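PDB 2OYA: macrophage receptor MARCO from Mus musculus, which probably acts as a macrophage scavenger receptor, recognising ligands through basic and acidic clusters on its cysteine-rich domain. Local coordinates for residues I64-V69 with N76-C81. Sequence-based numbering, arbitrary orientation.
Sequences IWLDNV and NSLWDC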
# COMPACT_ATOMS: atom_id res chain seq x y z
N ILE A 64 -9.95 7.29 3.34
CA ILE A 64 -9.26 6.75 2.17
C ILE A 64 -8.24 7.83 1.80
O ILE A 64 -8.60 8.90 1.33
CB ILE A 64 -10.24 6.42 1.01
CG1 ILE A 64 -11.28 5.37 1.47
CG2 ILE A 64 -9.47 5.92 -0.24
CD1 ILE A 64 -12.49 5.23 0.55
N TRP A 65 -6.97 7.58 2.08
CA TRP A 65 -5.97 8.64 1.88
C TRP A 65 -5.46 8.83 0.45
O TRP A 65 -5.09 9.94 0.08
CB TRP A 65 -4.77 8.44 2.79
CG TRP A 65 -4.98 8.76 4.25
CD1 TRP A 65 -4.56 8.02 5.30
CD2 TRP A 65 -5.63 9.92 4.80
NE1 TRP A 65 -4.91 8.63 6.49
CE2 TRP A 65 -5.55 9.81 6.21
CE3 TRP A 65 -6.25 11.05 4.24
CZ2 TRP A 65 -6.10 10.76 7.07
CZ3 TRP A 65 -6.79 12.01 5.11
CH2 TRP A 65 -6.71 11.85 6.51
N LEU A 66 -5.37 7.74 -0.30
CA LEU A 66 -4.77 7.77 -1.65
C LEU A 66 -5.69 7.22 -2.73
O LEU A 66 -6.49 6.32 -2.47
CB LEU A 66 -3.45 6.99 -1.66
CG LEU A 66 -2.29 7.55 -0.83
CD1 LEU A 66 -1.12 6.57 -0.89
CD2 LEU A 66 -1.90 8.95 -1.31
N ASP A 67 -5.59 7.80 -3.92
CA ASP A 67 -6.36 7.37 -5.08
C ASP A 67 -5.53 7.72 -6.32
O ASP A 67 -4.69 8.64 -6.29
CB ASP A 67 -7.72 8.10 -5.11
CG ASP A 67 -8.68 7.55 -6.15
OD1 ASP A 67 -8.44 6.45 -6.66
OD2 ASP A 67 -9.73 8.21 -6.40
N ASN A 68 -5.74 6.96 -7.39
CA ASN A 68 -5.00 7.13 -8.65
C ASN A 68 -3.50 7.19 -8.46
O ASN A 68 -2.81 8.04 -9.04
CB ASN A 68 -5.52 8.37 -9.41
CG ASN A 68 -7.02 8.31 -9.61
OD1 ASN A 68 -7.76 9.12 -9.04
ND2 ASN A 68 -7.48 7.32 -10.36
N VAL A 69 -2.98 6.27 -7.63
CA VAL A 69 -1.54 6.15 -7.46
C VAL A 69 -0.91 5.67 -8.78
O VAL A 69 -1.35 4.67 -9.35
CB VAL A 69 -1.18 5.20 -6.30
CG1 VAL A 69 0.34 5.15 -6.08
CG2 VAL A 69 -1.90 5.63 -5.01
N ASN A 76 11.34 4.87 -3.74
CA ASN A 76 11.61 4.27 -2.43
C ASN A 76 10.42 4.42 -1.49
O ASN A 76 10.36 3.75 -0.47
CB ASN A 76 12.86 4.86 -1.79
CG ASN A 76 14.11 4.62 -2.62
OD1 ASN A 76 14.82 5.57 -2.96
ND2 ASN A 76 14.35 3.36 -2.98
N SER A 77 9.49 5.28 -1.89
CA SER A 77 8.35 5.62 -1.07
C SER A 77 7.14 5.99 -1.94
O SER A 77 7.30 6.59 -3.02
CB SER A 77 8.75 6.83 -0.21
OG SER A 77 7.65 7.42 0.43
N LEU A 78 5.94 5.66 -1.47
CA LEU A 78 4.70 6.14 -2.13
C LEU A 78 4.60 7.65 -2.11
O LEU A 78 3.90 8.25 -2.94
CB LEU A 78 3.45 5.58 -1.45
CG LEU A 78 3.06 4.12 -1.71
CD1 LEU A 78 1.76 3.79 -0.99
CD2 LEU A 78 2.93 3.84 -3.20
N TRP A 79 5.28 8.27 -1.15
CA TRP A 79 5.29 9.72 -1.05
C TRP A 79 5.95 10.32 -2.31
O TRP A 79 5.62 11.44 -2.71
CB TRP A 79 5.98 10.18 0.24
CG TRP A 79 5.06 10.29 1.47
CD1 TRP A 79 4.71 11.44 2.13
CD2 TRP A 79 4.44 9.20 2.20
NE1 TRP A 79 3.89 11.14 3.22
CE2 TRP A 79 3.71 9.78 3.27
CE3 TRP A 79 4.41 7.81 2.04
CZ2 TRP A 79 2.96 9.01 4.19
CZ3 TRP A 79 3.67 7.04 2.95
CH2 TRP A 79 2.96 7.66 4.02
N ASP A 80 6.84 9.56 -2.95
CA ASP A 80 7.51 10.01 -4.19
C ASP A 80 6.70 9.72 -5.46
O ASP A 80 7.07 10.18 -6.55
CB ASP A 80 8.89 9.37 -4.33
CG ASP A 80 9.87 9.89 -3.32
OD1 ASP A 80 9.99 11.13 -3.17
OD2 ASP A 80 10.51 9.07 -2.66
N CYS A 81 5.60 8.98 -5.32
CA CYS A 81 4.77 8.67 -6.48
C CYS A 81 3.78 9.74 -6.83
O CYS A 81 3.23 10.40 -5.96
CB CYS A 81 4.00 7.38 -6.26
SG CYS A 81 5.06 6.00 -6.01
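Leu78 sends one methyl to each of two partners across the contact. Its CD1 meets Leu66 CD1 methyl to methyl at 4.0 Å, the two side chains crossing obliquely, while its CD2 lies 4.1 Å from Val69 CG1, with the Val69 side chain set at about a right angle to its own. Leucine suits this place because its branched end offers two methyls, one for Leu66 and one for Val69. Leu66, apolar and buried, extends from its strand to meet the first. Val69 CG1 stands anti to its backbone N (chi1 -177°), and from there this compact, beta-branched residue puts one methyl near both Leu78 and the CB of Cys81, the latter at 4.3 Å. No hydrogen bond links the two segments; the contact is wholly apolar, small and buried.

Ser77 OG accepts from Trp79 N at 3.0 Å, an ST turn for which a short hydroxyl side chain is well suited, and Ser77 O receives Asp80 N. Leu78 O in turn takes Cys81 N at 3.0 Å. These bonds brace the 3-10 turn 78-80, from which the CB of Leu78 points toward 64-69. Cys81 is bonded through SG to Cys71, which closes 71-81 into a disulfide loop containing the turn. In the first segment, Leu66 belongs to strand 64-66, parallel to strand 25-29, whose Ile29 touches Leu66, Val69 and Leu78 alike. Val41 and Phe42 of helix 36-45 also pack on Leu78. The arrangement thus joins sheet, helix and a disulfide-closed loop in the hydrophobic core of a scavenger receptor cysteine-rich domain.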